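Local coordinates for protein cellulase (Bacillus sp. BG-CS10, PDB 5E0C) that probably hydrolyses beta-1,4-glucosidic bonds in cellulose as a family 5 glycoside hydrolase that also carries carbohydrate-binding domains, at residues Y97-L102 against K141-S146. Numbering follows the deposited sequence.
Sequences YVMLNL and KLMFES
Over one face of the Tyr97 ring lies the last methylene of Lys141, CE, 3.5 Å from the ring centroid in a CH-pi contact. Lys141 NZ follows over the same face in a cation-pi pairing while forming a salt bridge with Asp95; a bend at chi3 (67°) folds the lysine chain across the ring. Tyr13 packs against Tyr97 edge-to-face, and Tyr97 OH is hydrogen-bonded to Asp16 OD2. A leucine at Tyr97 would probably deprive the lysine of its aromatic platform and leave Asp16 without this hydroxyl partner. Onward, the two strands show the hydrogen-bond ladder of parallel beta pairing: Val98 N donates to Lys141 O, Met143 N to Val98 O (2.8 Å), Leu100 N to Met143 O and Glu145 N to Leu100 O. On one face Met99 CB lies 3.9 Å from Met143 CG; on the other, Val98 CG1 touches Leu142 CD1 at 3.7 Å. Asn101 and Glu145 run side by side, amide and carboxylate planes 46° apart, joined by a weak bond from Asn101 ND2 to Glu145 OE1 (3.4 Å); Asn101 OD1 accepts from Val62 N, and Arg59 forms a salt bridge with Glu145 OE1. These adjacent TIM-barrel strands, joined by a beta-alpha-beta crossover through helices 105-110 and 117-134, are flanked by strands 57-60 and 190-193.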
ATOM      1  N   TYR A  97       9.707   3.746  18.739  1.00 27.61           N
ATOM      2  CA  TYR A  97      10.554   4.666  17.983  1.00 28.10           C
ATOM      3  C   TYR A  97       9.642   5.583  17.195  1.00 26.95           C
ATOM      4  O   TYR A  97       8.571   5.168  16.746  1.00 25.85           O
ATOM      5  CB  TYR A  97      11.503   3.927  17.035  1.00 27.94           C
ATOM      6  CG  TYR A  97      12.587   3.138  17.728  1.00 28.51           C
ATOM      7  CD1 TYR A  97      12.363   1.828  18.143  1.00 29.55           C
ATOM      8  CD2 TYR A  97      13.838   3.694  17.959  1.00 26.40           C
ATOM      9  CE1 TYR A  97      13.351   1.095  18.773  1.00 29.10           C
ATOM     10  CE2 TYR A  97      14.834   2.968  18.593  1.00 29.36           C
ATOM     11  CZ  TYR A  97      14.588   1.671  18.996  1.00 30.65           C
ATOM     12  OH  TYR A  97      15.577   0.942  19.625  1.00 31.28           O
ATOM     13  N   VAL A  98      10.068   6.825  17.014  1.00 25.90           N
ATOM     14  CA  VAL A  98       9.263   7.809  16.305  1.00 24.65           C
ATOM     15  C   VAL A  98      10.058   8.514  15.215  1.00 25.58           C
ATOM     16  O   VAL A  98      11.137   9.021  15.482  1.00 25.44           O
ATOM     17  CB  VAL A  98       8.717   8.860  17.277  1.00 26.04           C
ATOM     18  CG1 VAL A  98       7.914   9.888  16.526  1.00 24.97           C
ATOM     19  CG2 VAL A  98       7.880   8.194  18.357  1.00 27.80           C
ATOM     20  N   MET A  99       9.530   8.529  13.992  1.00 24.49           N
ATOM     21  CA  MET A  99      10.133   9.283  12.895  1.00 22.74           C
ATOM     22  C   MET A  99       9.291  10.519  12.588  1.00 23.92           C
ATOM     23  O   MET A  99       8.104  10.393  12.278  1.00 24.11           O
ATOM     24  CB  MET A  99      10.274   8.414  11.637  1.00 21.84           C
ATOM     25  CG  MET A  99      11.004   9.116  10.488  1.00 21.53           C
ATOM     26  SD  MET A  99      11.226   8.122   8.989  1.00 21.18           S
ATOM     27  CE  MET A  99      11.853   6.621   9.701  1.00 16.40           C
ATOM     28  N   LEU A 100       9.896  11.705  12.675  1.00 24.08           N
ATOM     29  CA  LEU A 100       9.188  12.965  12.406  1.00 21.26           C
ATOM     30  C   LEU A 100       9.756  13.678  11.172  1.00 24.38           C
ATOM     31  O   LEU A 100      10.969  13.791  11.047  1.00 24.39           O
ATOM     32  CB  LEU A 100       9.277  13.887  13.619  1.00 20.64           C
ATOM     33  CG  LEU A 100       8.744  15.314  13.405  1.00 23.13           C
ATOM     34  CD1 LEU A 100       7.251  15.316  13.127  1.00 22.27           C
ATOM     35  CD2 LEU A 100       9.090  16.249  14.566  1.00 21.42           C
ATOM     36  N   ASN A 101       8.905  14.183  10.278  1.00 23.71           N
ATOM     37  CA  ASN A 101       9.411  14.748   9.024  1.00 19.85           C
ATOM     38  C   ASN A 101       8.814  16.101   8.647  1.00 24.54           C
ATOM     39  O   ASN A 101       8.048  16.684   9.410  1.00 25.57           O
ATOM     40  CB  ASN A 101       9.183  13.759   7.863  1.00 19.17           C
ATOM     41  CG  ASN A 101       7.709  13.663   7.411  1.00 22.55           C
ATOM     42  OD1 ASN A 101       6.861  14.496   7.751  1.00 23.34           O
ATOM     43  ND2 ASN A 101       7.412  12.633   6.621  1.00 19.79           N
ATOM     44  N   LEU A 102       9.181  16.599   7.468  1.00 22.61           N
ATOM     45  CA  LEU A 102       8.313  17.523   6.749  1.00 24.23           C
ATOM     46  C   LEU A 102       7.706  16.680   5.650  1.00 24.29           C
ATOM     47  O   LEU A 102       8.430  15.901   5.009  1.00 23.97           O
ATOM     48  CB  LEU A 102       9.062  18.729   6.166  1.00 24.00           C
ATOM     49  CG  LEU A 102      10.207  19.355   6.959  1.00 26.56           C
ATOM     50  CD1 LEU A 102      10.780  20.542   6.182  1.00 26.03           C
ATOM     51  CD2 LEU A 102       9.772  19.764   8.371  1.00 22.26           C
ATOM     52  N   LYS A 141      15.259   7.807  20.619  1.00 30.75           N
ATOM     53  CA  LYS A 141      14.342   6.930  19.899  1.00 31.27           C
ATOM     54  C   LYS A 141      13.437   7.742  18.986  1.00 28.28           C
ATOM     55  O   LYS A 141      12.737   7.192  18.136  1.00 27.74           O
ATOM     56  CB  LYS A 141      13.519   6.092  20.874  1.00 31.15           C
ATOM     57  CG  LYS A 141      14.386   5.287  21.818  1.00 31.10           C
ATOM     58  CD  LYS A 141      13.598   4.307  22.636  1.00 31.11           C
ATOM     59  CE  LYS A 141      13.010   3.221  21.759  1.00 33.12           C
ATOM     60  NZ  LYS A 141      12.582   2.067  22.594  1.00 39.34           N
ATOM     61  N   LEU A 142      13.462   9.056  19.171  1.00 28.95           N
ATOM     62  CA  LEU A 142      12.903   9.980  18.189  1.00 29.34           C
ATOM     63  C   LEU A 142      13.985  10.356  17.163  1.00 27.59           C
ATOM     64  O   LEU A 142      15.074  10.773  17.524  1.00 27.64           O
ATOM     65  CB  LEU A 142      12.341  11.228  18.872  1.00 25.43           C
ATOM     66  CG  LEU A 142      11.942  12.412  17.989  1.00 26.86           C
ATOM     67  CD1 LEU A 142      10.864  12.017  16.995  1.00 25.84           C
ATOM     68  CD2 LEU A 142      11.476  13.572  18.846  1.00 25.78           C
ATOM     69  N   MET A 143      13.668  10.176  15.886  1.00 26.47           N
ATOM     70  CA  MET A 143      14.558  10.489  14.781  1.00 26.50           C
ATOM     71  C   MET A 143      13.913  11.499  13.818  1.00 26.89           C
ATOM     72  O   MET A 143      12.682  11.599  13.744  1.00 27.82           O
ATOM     73  CB  MET A 143      14.918   9.214  14.040  1.00 25.25           C
ATOM     74  CG  MET A 143      13.749   8.591  13.299  1.00 24.27           C
ATOM     75  SD  MET A 143      14.035   6.852  12.944  1.00 18.20           S
ATOM     76  CE  MET A 143      13.543   6.085  14.500  1.00 26.25           C
ATOM     77  N   PHE A 144      14.744  12.236  13.082  1.00 24.71           N
ATOM     78  CA  PHE A 144      14.262  13.251  12.139  1.00 24.46           C
ATOM     79  C   PHE A 144      14.498  12.854  10.701  1.00 24.22           C
ATOM     80  O   PHE A 144      15.591  12.394  10.344  1.00 26.29           O
ATOM     81  CB  PHE A 144      14.945  14.594  12.361  1.00 24.80           C
ATOM     82  CG  PHE A 144      14.655  15.215  13.677  1.00 27.10           C
ATOM     83  CD1 PHE A 144      13.481  14.927  14.359  1.00 26.82           C
ATOM     84  CD2 PHE A 144      15.562  16.103  14.243  1.00 26.94           C
ATOM     85  CE1 PHE A 144      13.217  15.520  15.592  1.00 27.31           C
ATOM     86  CE2 PHE A 144      15.311  16.683  15.465  1.00 28.78           C
ATOM     87  CZ  PHE A 144      14.138  16.393  16.145  1.00 29.02           C
ATOM     88  N   GLU A 145      13.478  13.066   9.877  1.00 20.99           N
ATOM     89  CA  GLU A 145      13.530  12.763   8.458  1.00 21.29           C
ATOM     90  C   GLU A 145      13.421  14.082   7.691  1.00 23.13           C
ATOM     91  O   GLU A 145      12.487  14.849   7.905  1.00 22.83           O
ATOM     92  CB  GLU A 145      12.413  11.789   8.083  1.00 19.32           C
ATOM     93  CG  GLU A 145      12.288  11.540   6.611  1.00 21.67           C
ATOM     94  CD  GLU A 145      11.044  10.746   6.274  1.00 23.67           C
ATOM     95  OE1 GLU A 145      10.123  10.722   7.129  1.00 23.33           O
ATOM     96  OE2 GLU A 145      10.987  10.149   5.166  1.00 22.56           O
ATOM     97  N   SER A 146      14.384  14.350   6.815  1.00 20.96           N
ATOM     98  CA  SER A 146      14.551  15.693   6.257  1.00 22.03           C
ATOM     99  C   SER A 146      13.334  16.202   5.490  1.00 22.27           C
ATOM    100  O   SER A 146      12.834  17.299   5.765  1.00 23.30           O
ATOM    101  CB  SER A 146      15.772  15.736   5.344  1.00 21.25           C
ATOM    102  OG  SER A 146      15.620  14.838   4.260  1.00 20.07           O
TER